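Local coordinates for trehalose monomycolate exporter MmpL3 (Mycobacterium tuberculosis, PDB 7NVH), which probably exports trehalose monomycolate, a precursor of the mycobacterial outer membrane, across the inner membrane as a transporter of the RND superfamily, at residues A[42-47]-A[546-551]; A[47-52]-A[538-543]; A[417-422]-A[622-627]. One frame throughout, in Å; residues are numbered along the deposited sequence.

From the N terminus, the loop 42-47 runs directly into 47-52, where helix 49-61 begins. Both then wait nearly 500 residues for their partners. Contact 2 closes on strand 540-543, and its loop is nested within that of contact 1, which closes one step further on, on helix 544-556; the two share Gly47 and have centres about 10 Å apart. Contact 3 starts inside both loops, at 417-422, and ends beyond them at the start of helix 624-654, so it crosses both. Phe43 of contact 1 packs on Ile422, Thr623 and Pro625 of contact 3. All three touch the bound detergent; contacts 1 and 2 join the two MMPL-family regions beside it.

Contact 1 of 3, residues A[42-47]-A[546-551]; sequences GFYDDG and ALELDS. With AV0 (Lauryl Maltose Neopentyl Glycol), chain B.
The ring of Tyr44 lies on Leu547, whose CB sits 4.0 Å from the ring centroid and only 5° off the normal, a CH-pi contact over the middle of one face. The opposite face is covered by CB of the preceding Phe43, displaced toward the rim. At the edge, near the ring plane, stands CB of Ser551, while OBY of the lauryl maltose neopentyl glycol lies in plane at another part of the rim. The side chains of Tyr44 and Leu547 cross at about a right angle, and Leu547 adds its CD2 branch, 3.9 Å from Tyr44 CD2. Tyr44 CG stands opposite its own carbonyl carbon (chi1 -61°), which carries the ring from the loop onto helix 544-556.

Glu548 runs alongside Tyr44 and points the same way, its carboxylate turned 39° from the ring. Glu548 OE2 comes within 3.6 Å of Tyr44 OH, a polar neighbour rather than a hydrogen bond, and also approaches CBP of the detergent. Further along, Phe43 O meets Ser551 CB at 3.5 Å. Ser551 OG turns back to its own helix and donates to Glu548 O at 2.7 Å. In the loop, Asp45 OD1 accepts from Gly47 N at 3.1 Å, an Asx turn that leads the chain toward helix 49-61. Asp550 is engaged by Arg529 and by Ser50.

Tyr44, Leu547 and Glu548 all belong to the detergent pocket, so the ring is both packing element and pocket wall. The chemistry is mixed: aliphatic carbon grips the aromatic face, whereas hydroxyl and carboxylate ends gather near the sugars, an amphipathic lining consistent with a site that could receive a glycolipid such as the presumed substrate.

Contact 2 of 3, residues A[47-52]-A[538-543]; sequences GSQSVQ and TVLVGG. With AV0 (Lauryl Maltose Neopentyl Glycol), chain B.
Leu540 packs against Gln49 and Gln52 where the first turn of helix 49-61 meets strand 540-543, an outermost strand, within this chain, of a four-stranded antiparallel sheet. The contact rests on van der Waals packing and is partly buried. Leu540 points toward the helix, and its CD2 methyl sits over the flat face of the Gln49 carboxamide, 3.4 Å from Gln49 CD and almost evenly spaced from OE1 and NE2. The bend of the glutamine at chi2 (-147°) brings the amide beside the leucine, and the two side chains cross at about a right angle. Gln52, one turn on, makes a looser contact: Gln52 OE1 lies 4.1 Å from both Leu540 CD1 and Leu540 CD2.

Deeper in, backbone meets backbone. Ser50 CA and Gly542 CA stand 4.0 Å apart, an approach made easier by the glycine having no side chain, and Val541 O lies 3.8 Å from Ser50 CA. The Ser50 hydroxyl is held by Asp550 of helix 544-556, while Val51 turns from the strand and brings Val51 CG1 to 3.7 Å from OAQ of the detergent.

Beside it in the sheet runs strand 451-457, whose Val455 and Thr453 bond to the backbones of Leu540 and Gly542. Beyond Gly542 the chain passes through Gly543, the N-cap, straight into helix 544-556, so helix 49-61 rests on both the strand and the helix that follows it.

Contact 3 of 3, residues A[417-422]-A[622-627]; sequences LSLGGI and LTAPVI. With AV0 (Lauryl Maltose Neopentyl Glycol), chain B.
Leu419 carries the apolar centre, with its two methyls spread over the first turn of helix 624-654. Leu419 CD2 meets Ile627 CG1 at 3.6 Å, and Leu419 CD1 lies 3.8 Å from Ala624 CB. The Leu419 side chain leaves with CG opposite the carbonyl carbon (chi1 -60°), and with chi2 extended its two methyls rest on Ala624 and Ile627. Next to it, Leu417 and Leu622 cross at about a right angle, CD1 to CD1 at 4.0 Å; Phe606 and Val607 of helix 582-607 also touch Leu622.

The segment 622-627 is the entry to a long helix in the C-terminal MMPL-family half, probably one of the membrane-spanning helices of the RND fold. Thr623 occupies its N-cap position and its carbonyl O accepts from Ile627 N, but its side chain makes no capping bond: the hydroxyl pairs with that of Tyr426 instead.

Toward the polar side the loop 417-422 meets the backbone just before the helix. Gly420 N donates to Leu622 O; the modelled 2.5 Å is short, and the exact length is doubtful at this resolution. Leu419 CA adds a C-H...O approach to Leu622 O, at 3.4 Å. Ser418 OG turns back onto Leu417 O. At the far end, Ile422 places CG2 3.8 Å from CBE in a detergent chain.

Contact 1 of 3, residues A[42-47]-A[546-551]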
# COMPACT_ATOMS: atom_id res chain seq x y z
N GLY A 42 -3.00 11.78 4.22
CA GLY A 42 -4.05 11.07 3.52
C GLY A 42 -4.52 9.83 4.24
O GLY A 42 -5.35 9.08 3.71
N PHE A 43 -4.01 9.59 5.44
CA PHE A 43 -4.42 8.43 6.22
C PHE A 43 -5.70 8.66 7.01
O PHE A 43 -6.16 7.74 7.69
CB PHE A 43 -3.31 8.01 7.18
CG PHE A 43 -2.26 7.16 6.54
CD1 PHE A 43 -2.53 5.85 6.20
CD2 PHE A 43 -1.00 7.67 6.29
CE1 PHE A 43 -1.56 5.06 5.61
CE2 PHE A 43 -0.03 6.88 5.71
CZ PHE A 43 -0.31 5.58 5.37
N TYR A 44 -6.27 9.86 6.96
CA TYR A 44 -7.41 10.22 7.79
C TYR A 44 -8.57 10.66 6.92
O TYR A 44 -8.38 11.29 5.88
CB TYR A 44 -7.03 11.33 8.76
CG TYR A 44 -5.92 10.95 9.72
CD1 TYR A 44 -5.83 9.66 10.21
CD2 TYR A 44 -4.96 11.87 10.11
CE1 TYR A 44 -4.81 9.30 11.08
CE2 TYR A 44 -3.95 11.52 10.97
CZ TYR A 44 -3.88 10.23 11.45
OH TYR A 44 -2.87 9.88 12.31
N ASP A 45 -9.78 10.32 7.36
CA ASP A 45 -11.00 10.74 6.67
C ASP A 45 -11.13 12.25 6.76
O ASP A 45 -11.48 12.79 7.81
CB ASP A 45 -12.22 10.05 7.30
CG ASP A 45 -13.51 10.34 6.56
OD1 ASP A 45 -13.54 11.23 5.69
OD2 ASP A 45 -14.52 9.68 6.87
N ASP A 46 -10.88 12.94 5.65
CA ASP A 46 -10.83 14.40 5.65
C ASP A 46 -12.19 15.05 5.86
O ASP A 46 -12.25 16.27 6.07
CB ASP A 46 -10.20 14.90 4.35
CG ASP A 46 -8.73 14.56 4.24
OD1 ASP A 46 -7.91 15.28 4.84
OD2 ASP A 46 -8.40 13.57 3.56
N GLY A 47 -13.27 14.28 5.80
CA GLY A 47 -14.59 14.79 6.12
C GLY A 47 -15.09 14.45 7.50
O GLY A 47 -16.25 14.77 7.82
N ALA A 546 -8.64 9.98 18.28
CA ALA A 546 -9.89 10.05 17.54
C ALA A 546 -9.67 10.07 16.04
O ALA A 546 -10.52 9.58 15.29
CB ALA A 546 -10.69 11.28 17.97
N LEU A 547 -8.56 10.64 15.59
CA LEU A 547 -8.25 10.71 14.16
C LEU A 547 -8.13 9.34 13.52
O LEU A 547 -8.45 9.21 12.33
CB LEU A 547 -6.96 11.50 13.95
CG LEU A 547 -7.09 13.02 13.86
CD1 LEU A 547 -5.74 13.67 14.08
CD2 LEU A 547 -7.66 13.42 12.53
N GLU A 548 -7.67 8.34 14.25
CA GLU A 548 -7.54 6.98 13.73
C GLU A 548 -8.83 6.20 13.81
O GLU A 548 -9.16 5.46 12.88
CB GLU A 548 -6.44 6.24 14.49
CG GLU A 548 -5.04 6.60 14.05
CD GLU A 548 -4.10 6.83 15.21
OE1 GLU A 548 -4.31 6.20 16.27
OE2 GLU A 548 -3.17 7.64 15.06
N LEU A 549 -9.59 6.35 14.90
CA LEU A 549 -10.89 5.70 14.99
C LEU A 549 -11.84 6.22 13.93
O LEU A 549 -12.63 5.46 13.37
CB LEU A 549 -11.47 5.89 16.39
CG LEU A 549 -10.60 5.38 17.54
CD1 LEU A 549 -11.08 5.95 18.86
CD2 LEU A 549 -10.60 3.86 17.57
N ASP A 550 -11.79 7.52 13.65
CA ASP A 550 -12.66 8.08 12.62
C ASP A 550 -12.31 7.54 11.25
O ASP A 550 -13.20 7.24 10.45
CB ASP A 550 -12.59 9.61 12.64
CG ASP A 550 -13.63 10.23 13.55
OD1 ASP A 550 -14.35 9.47 14.23
OD2 ASP A 550 -13.72 11.47 13.59
N SER A 551 -11.01 7.40 10.95
CA SER A 551 -10.62 6.81 9.68
C SER A 551 -11.04 5.35 9.59
O SER A 551 -11.52 4.89 8.54
CB SER A 551 -9.11 6.93 9.48
OG SER A 551 -8.41 6.03 10.33
C1 AV0 B . 0.68 13.10 10.92
O1 AV0 B . 1.22 11.85 11.21
C2 AV0 B . -0.02 13.06 9.57
O2 AV0 B . 0.94 12.73 8.56
C3 AV0 B . -0.63 14.39 9.24
O3 AV0 B . -1.45 14.22 8.05
C4 AV0 B . -1.48 14.95 10.34
O4 AV0 B . -1.66 16.40 10.11
C5 AV0 B . -0.87 14.80 11.74
O5 AV0 B . -0.28 13.46 11.98
C6 AV0 B . -1.94 15.05 12.75
O6 AV0 B . -1.96 13.97 13.66
CAA AV0 B . 6.30 5.85 3.26
CAB AV0 B . 7.98 14.75 21.56
OAI AV0 B . -4.15 14.30 7.51
OAJ AV0 B . 1.95 8.35 23.86
OAL AV0 B . -0.51 5.14 16.81
OAN AV0 B . 1.29 9.75 19.83
OAP AV0 B . 2.77 10.78 17.67
OAQ AV0 B . -6.30 17.37 10.47
OAR AV0 B . -0.08 5.68 23.42
OAS AV0 B . -4.37 18.58 7.64
OAT AV0 B . -0.21 3.53 21.50
OAU AV0 B . -3.59 18.12 11.18
OAV AV0 B . 0.25 4.36 18.88
CAW AV0 B . 6.14 6.89 4.36
CAX AV0 B . 8.39 13.53 20.68
CAY AV0 B . 4.76 7.52 4.26
CAZ AV0 B . 7.18 13.07 19.83
CBA AV0 B . 4.47 8.30 5.54
CBB AV0 B . 7.57 11.82 19.02
CBC AV0 B . 4.69 7.38 6.76
CBD AV0 B . 6.33 11.24 18.27
CBE AV0 B . 4.04 8.03 8.02
CBF AV0 B . 6.82 10.32 17.13
CBG AV0 B . 4.65 9.48 8.25
CBH AV0 B . 5.58 9.80 16.30
CBI AV0 B . 3.59 10.36 9.02
CBJ AV0 B . 5.92 9.89 14.78
CBK AV0 B . 3.95 10.41 10.57
CBL AV0 B . 4.66 9.48 13.94
CBM AV0 B . -4.92 15.48 7.61
CBN AV0 B . 2.45 7.23 23.16
CBP AV0 B . -0.78 6.52 16.83
CBQ AV0 B . 2.82 9.68 11.41
CBR AV0 B . 3.96 10.78 13.42
CBS AV0 B . 1.80 11.81 12.52
CBT AV0 B . 1.71 9.55 13.78
OBV AV0 B . 1.80 10.10 15.10
OBX AV0 B . 0.70 8.20 15.92
OBY AV0 B . -3.86 15.62 9.79
OBZ AV0 B . 2.25 6.86 20.78
OCB AV0 B . 0.32 7.11 19.50
CCC AV0 B . -5.13 15.82 9.06
CCD AV0 B . 1.51 6.86 22.04
CCF AV0 B . 0.50 7.29 17.06
CCH AV0 B . 1.52 8.99 18.59
CCJ AV0 B . 1.78 9.17 16.14
CCL AV0 B . 1.62 9.92 17.47
CCM AV0 B . 2.59 10.45 12.77
CCN AV0 B . -5.67 17.25 9.18
CCO AV0 B . 0.87 5.50 22.35
CCQ AV0 B . 0.40 8.03 18.39
CCR AV0 B . -2.86 16.64 9.43
CCS AV0 B . 1.45 6.33 19.65
CCT AV0 B . -4.65 18.33 9.07
CCU AV0 B . 0.16 4.91 21.18
CCV AV0 B . -3.38 18.03 9.77
CCW AV0 B . 1.00 4.91 19.98

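Contact 2 of 3, residues A[47-52]-A[538-543]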
# COMPACT_ATOMS: atom_id res chain seq x y z
N GLY A 47 -13.27 14.28 5.80
CA GLY A 47 -14.59 14.79 6.12
C GLY A 47 -15.09 14.45 7.50
O GLY A 47 -16.25 14.77 7.82
N SER A 48 -14.28 13.81 8.34
CA SER A 48 -14.72 13.39 9.66
C SER A 48 -14.77 14.58 10.61
O SER A 48 -14.35 15.69 10.29
CB SER A 48 -13.79 12.31 10.20
OG SER A 48 -12.43 12.66 10.02
N GLN A 49 -15.30 14.32 11.81
CA GLN A 49 -15.39 15.35 12.83
C GLN A 49 -14.08 15.54 13.59
O GLN A 49 -13.96 16.51 14.34
CB GLN A 49 -16.50 15.02 13.82
CG GLN A 49 -17.89 15.41 13.34
CD GLN A 49 -18.79 15.82 14.48
OE1 GLN A 49 -18.51 15.55 15.64
NE2 GLN A 49 -19.89 16.49 14.15
N SER A 50 -13.11 14.64 13.41
CA SER A 50 -11.82 14.78 14.07
C SER A 50 -10.83 15.58 13.22
O SER A 50 -10.03 16.34 13.77
CB SER A 50 -11.24 13.41 14.39
OG SER A 50 -10.98 12.68 13.21
N VAL A 51 -10.88 15.42 11.90
CA VAL A 51 -10.07 16.26 11.03
C VAL A 51 -10.53 17.70 11.10
O VAL A 51 -9.72 18.63 11.10
CB VAL A 51 -10.09 15.72 9.59
CG1 VAL A 51 -9.43 16.70 8.64
CG2 VAL A 51 -9.39 14.38 9.52
N GLN A 52 -11.85 17.92 11.18
CA GLN A 52 -12.36 19.27 11.37
C GLN A 52 -11.84 19.88 12.66
O GLN A 52 -11.42 21.04 12.68
CB GLN A 52 -13.89 19.24 11.40
CG GLN A 52 -14.54 19.04 10.04
CD GLN A 52 -16.05 18.97 10.13
OE1 GLN A 52 -16.66 19.54 11.03
NE2 GLN A 52 -16.66 18.25 9.20
N THR A 538 -21.30 24.02 19.93
CA THR A 538 -21.20 22.78 19.16
C THR A 538 -19.80 22.22 19.39
O THR A 538 -18.82 22.77 18.90
CB THR A 538 -21.44 23.02 17.67
OG1 THR A 538 -20.45 23.92 17.16
CG2 THR A 538 -22.83 23.62 17.45
N VAL A 539 -19.72 21.12 20.13
CA VAL A 539 -18.44 20.54 20.53
C VAL A 539 -18.01 19.52 19.48
O VAL A 539 -18.74 18.58 19.18
CB VAL A 539 -18.53 19.89 21.91
CG1 VAL A 539 -17.15 19.51 22.40
CG2 VAL A 539 -19.19 20.84 22.89
N LEU A 540 -16.82 19.73 18.92
CA LEU A 540 -16.18 18.75 18.06
C LEU A 540 -15.08 18.06 18.85
O LEU A 540 -14.31 18.73 19.55
CB LEU A 540 -15.59 19.41 16.81
CG LEU A 540 -16.54 19.97 15.76
CD1 LEU A 540 -15.79 20.85 14.79
CD2 LEU A 540 -17.22 18.84 15.02
N VAL A 541 -14.99 16.74 18.74
CA VAL A 541 -14.01 15.96 19.47
C VAL A 541 -12.99 15.44 18.47
O VAL A 541 -13.34 14.75 17.51
CB VAL A 541 -14.66 14.81 20.24
CG1 VAL A 541 -13.62 14.09 21.08
CG2 VAL A 541 -15.77 15.33 21.12
N GLY A 542 -11.72 15.79 18.69
CA GLY A 542 -10.64 15.43 17.80
C GLY A 542 -9.50 14.78 18.56
O GLY A 542 -9.70 14.06 19.54
N GLY A 543 -8.29 15.05 18.09
CA GLY A 543 -7.11 14.46 18.67
C GLY A 543 -6.64 13.24 17.89
O GLY A 543 -7.38 12.63 17.11
C1 AV0 B . 0.68 13.10 10.92
O1 AV0 B . 1.22 11.85 11.21
C2 AV0 B . -0.02 13.06 9.57
O2 AV0 B . 0.94 12.73 8.56
C3 AV0 B . -0.63 14.39 9.24
O3 AV0 B . -1.45 14.22 8.05
C4 AV0 B . -1.48 14.95 10.34
O4 AV0 B . -1.66 16.40 10.11
C5 AV0 B . -0.87 14.80 11.74
O5 AV0 B . -0.28 13.46 11.98
C6 AV0 B . -1.94 15.05 12.75
O6 AV0 B . -1.96 13.97 13.66
CAA AV0 B . 6.30 5.85 3.26
CAB AV0 B . 7.98 14.75 21.56
OAI AV0 B . -4.15 14.30 7.51
OAJ AV0 B . 1.95 8.35 23.86
OAL AV0 B . -0.51 5.14 16.81
OAN AV0 B . 1.29 9.75 19.83
OAP AV0 B . 2.77 10.78 17.67
OAQ AV0 B . -6.30 17.37 10.47
OAR AV0 B . -0.08 5.68 23.42
OAS AV0 B . -4.37 18.58 7.64
OAT AV0 B . -0.21 3.53 21.50
OAU AV0 B . -3.59 18.12 11.18
OAV AV0 B . 0.25 4.36 18.88
CAW AV0 B . 6.14 6.89 4.36
CAX AV0 B . 8.39 13.53 20.68
CAY AV0 B . 4.76 7.52 4.26
CAZ AV0 B . 7.18 13.07 19.83
CBA AV0 B . 4.47 8.30 5.54
CBB AV0 B . 7.57 11.82 19.02
CBC AV0 B . 4.69 7.38 6.76
CBD AV0 B . 6.33 11.24 18.27
CBE AV0 B . 4.04 8.03 8.02
CBF AV0 B . 6.82 10.32 17.13
CBG AV0 B . 4.65 9.48 8.25
CBH AV0 B . 5.58 9.80 16.30
CBI AV0 B . 3.59 10.36 9.02
CBJ AV0 B . 5.92 9.89 14.78
CBK AV0 B . 3.95 10.41 10.57
CBL AV0 B . 4.66 9.48 13.94
CBM AV0 B . -4.92 15.48 7.61
CBN AV0 B . 2.45 7.23 23.16
CBP AV0 B . -0.78 6.52 16.83
CBQ AV0 B . 2.82 9.68 11.41
CBR AV0 B . 3.96 10.78 13.42
CBS AV0 B . 1.80 11.81 12.52
CBT AV0 B . 1.71 9.55 13.78
OBV AV0 B . 1.80 10.10 15.10
OBX AV0 B . 0.70 8.20 15.92
OBY AV0 B . -3.86 15.62 9.79
OBZ AV0 B . 2.25 6.86 20.78
OCB AV0 B . 0.32 7.11 19.50
CCC AV0 B . -5.13 15.82 9.06
CCD AV0 B . 1.51 6.86 22.04
CCF AV0 B . 0.50 7.29 17.06
CCH AV0 B . 1.52 8.99 18.59
CCJ AV0 B . 1.78 9.17 16.14
CCL AV0 B . 1.62 9.92 17.47
CCM AV0 B . 2.59 10.45 12.77
CCN AV0 B . -5.67 17.25 9.18
CCO AV0 B . 0.87 5.50 22.35
CCQ AV0 B . 0.40 8.03 18.39
CCR AV0 B . -2.86 16.64 9.43
CCS AV0 B . 1.45 6.33 19.65
CCT AV0 B . -4.65 18.33 9.07
CCU AV0 B . 0.16 4.91 21.18
CCV AV0 B . -3.38 18.03 9.77
CCW AV0 B . 1.00 4.91 19.98

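Contact 3 of 3, residues A[417-422]-A[622-627]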
# COMPACT_ATOMS: atom_id res chain seq x y z
N LEU A 417 -7.69 -9.34 14.71
CA LEU A 417 -7.11 -8.42 13.74
C LEU A 417 -6.52 -7.18 14.42
O LEU A 417 -5.32 -6.93 14.34
CB LEU A 417 -8.15 -8.01 12.70
CG LEU A 417 -7.62 -7.23 11.50
CD1 LEU A 417 -6.60 -8.06 10.74
CD2 LEU A 417 -8.76 -6.81 10.59
N SER A 418 -7.37 -6.40 15.10
CA SER A 418 -6.93 -5.28 15.94
C SER A 418 -6.13 -4.26 15.12
O SER A 418 -4.92 -4.11 15.26
CB SER A 418 -6.12 -5.78 17.13
OG SER A 418 -4.77 -6.01 16.77
N LEU A 419 -6.85 -3.58 14.23
CA LEU A 419 -6.25 -2.50 13.44
C LEU A 419 -5.69 -1.41 14.35
O LEU A 419 -6.03 -1.30 15.53
CB LEU A 419 -7.29 -1.90 12.49
CG LEU A 419 -7.90 -2.86 11.47
CD1 LEU A 419 -9.01 -2.16 10.71
CD2 LEU A 419 -6.84 -3.37 10.53
N GLY A 420 -4.83 -0.58 13.78
CA GLY A 420 -4.17 0.46 14.53
C GLY A 420 -3.72 1.61 13.64
O GLY A 420 -4.40 1.96 12.68
N GLY A 421 -2.57 2.19 13.98
CA GLY A 421 -2.07 3.36 13.28
C GLY A 421 -0.56 3.39 13.23
O GLY A 421 0.12 2.55 13.81
N ILE A 422 -0.05 4.40 12.52
CA ILE A 422 1.39 4.52 12.31
C ILE A 422 2.05 5.18 13.51
O ILE A 422 1.51 6.11 14.12
CB ILE A 422 1.67 5.32 11.02
CG1 ILE A 422 1.15 4.57 9.80
CG2 ILE A 422 3.16 5.59 10.85
CD1 ILE A 422 1.25 5.36 8.54
N LEU A 622 -2.21 -3.56 12.58
CA LEU A 622 -2.10 -3.19 11.18
C LEU A 622 -2.80 -1.86 10.92
O LEU A 622 -3.52 -1.32 11.76
CB LEU A 622 -2.70 -4.28 10.30
CG LEU A 622 -2.22 -5.71 10.58
CD1 LEU A 622 -2.95 -6.71 9.72
CD2 LEU A 622 -0.72 -5.81 10.37
N THR A 623 -2.56 -1.31 9.74
CA THR A 623 -3.13 -0.04 9.32
C THR A 623 -4.35 -0.30 8.45
O THR A 623 -4.28 -1.11 7.51
CB THR A 623 -2.10 0.80 8.56
OG1 THR A 623 -0.89 0.88 9.33
CG2 THR A 623 -2.62 2.20 8.33
N ALA A 624 -5.45 0.38 8.75
CA ALA A 624 -6.72 0.08 8.08
C ALA A 624 -6.69 0.33 6.58
O ALA A 624 -7.15 -0.55 5.83
CB ALA A 624 -7.85 0.86 8.76
N PRO A 625 -6.20 1.47 6.07
CA PRO A 625 -6.18 1.63 4.60
C PRO A 625 -5.36 0.57 3.89
O PRO A 625 -5.74 0.13 2.79
CB PRO A 625 -5.57 3.03 4.43
CG PRO A 625 -5.92 3.74 5.67
CD PRO A 625 -5.80 2.71 6.75
N VAL A 626 -4.25 0.14 4.48
CA VAL A 626 -3.43 -0.87 3.83
C VAL A 626 -4.16 -2.20 3.78
O VAL A 626 -3.92 -3.01 2.88
CB VAL A 626 -2.07 -0.99 4.54
CG1 VAL A 626 -1.20 -2.04 3.86
CG2 VAL A 626 -1.37 0.34 4.53
N ILE A 627 -5.07 -2.45 4.73
CA ILE A 627 -5.88 -3.66 4.66
C ILE A 627 -6.78 -3.62 3.43
O ILE A 627 -6.92 -4.63 2.72
CB ILE A 627 -6.70 -3.83 5.95
CG1 ILE A 627 -5.76 -3.97 7.14
CG2 ILE A 627 -7.62 -5.03 5.85
CD1 ILE A 627 -4.71 -5.04 6.95
C1 AV0 B . 0.68 13.10 10.92
O1 AV0 B . 1.22 11.85 11.21
C2 AV0 B . -0.02 13.06 9.57
O2 AV0 B . 0.94 12.73 8.56
C3 AV0 B . -0.63 14.39 9.24
O3 AV0 B . -1.45 14.22 8.05
C4 AV0 B . -1.48 14.95 10.34
O4 AV0 B . -1.66 16.40 10.11
C5 AV0 B . -0.87 14.80 11.74
O5 AV0 B . -0.28 13.46 11.98
C6 AV0 B . -1.94 15.05 12.75
O6 AV0 B . -1.96 13.97 13.66
CAA AV0 B . 6.30 5.85 3.26
CAB AV0 B . 7.98 14.75 21.56
OAI AV0 B . -4.15 14.30 7.51
OAJ AV0 B . 1.95 8.35 23.86
OAL AV0 B . -0.51 5.14 16.81
OAN AV0 B . 1.29 9.75 19.83
OAP AV0 B . 2.77 10.78 17.67
OAQ AV0 B . -6.30 17.37 10.47
OAR AV0 B . -0.08 5.68 23.42
OAS AV0 B . -4.37 18.58 7.64
OAT AV0 B . -0.21 3.53 21.50
OAU AV0 B . -3.59 18.12 11.18
OAV AV0 B . 0.25 4.36 18.88
CAW AV0 B . 6.14 6.89 4.36
CAX AV0 B . 8.39 13.53 20.68
CAY AV0 B . 4.76 7.52 4.26
CAZ AV0 B . 7.18 13.07 19.83
CBA AV0 B . 4.47 8.30 5.54
CBB AV0 B . 7.57 11.82 19.02
CBC AV0 B . 4.69 7.38 6.76
CBD AV0 B . 6.33 11.24 18.27
CBE AV0 B . 4.04 8.03 8.02
CBF AV0 B . 6.82 10.32 17.13
CBG AV0 B . 4.65 9.48 8.25
CBH AV0 B . 5.58 9.80 16.30
CBI AV0 B . 3.59 10.36 9.02
CBJ AV0 B . 5.92 9.89 14.78
CBK AV0 B . 3.95 10.41 10.57
CBL AV0 B . 4.66 9.48 13.94
CBM AV0 B . -4.92 15.48 7.61
CBN AV0 B . 2.45 7.23 23.16
CBP AV0 B . -0.78 6.52 16.83
CBQ AV0 B . 2.82 9.68 11.41
CBR AV0 B . 3.96 10.78 13.42
CBS AV0 B . 1.80 11.81 12.52
CBT AV0 B . 1.71 9.55 13.78
OBV AV0 B . 1.80 10.10 15.10
OBX AV0 B . 0.70 8.20 15.92
OBY AV0 B . -3.86 15.62 9.79
OBZ AV0 B . 2.25 6.86 20.78
OCB AV0 B . 0.32 7.11 19.50
CCC AV0 B . -5.13 15.82 9.06
CCD AV0 B . 1.51 6.86 22.04
CCF AV0 B . 0.50 7.29 17.06
CCH AV0 B . 1.52 8.99 18.59
CCJ AV0 B . 1.78 9.17 16.14
CCL AV0 B . 1.62 9.92 17.47
CCM AV0 B . 2.59 10.45 12.77
CCN AV0 B . -5.67 17.25 9.18
CCO AV0 B . 0.87 5.50 22.35
CCQ AV0 B . 0.40 8.03 18.39
CCR AV0 B . -2.86 16.64 9.43
CCS AV0 B . 1.45 6.33 19.65
CCT AV0 B . -4.65 18.33 9.07
CCU AV0 B . 0.16 4.91 21.18
CCV AV0 B . -3.38 18.03 9.77
CCW AV0 B . 1.00 4.91 19.98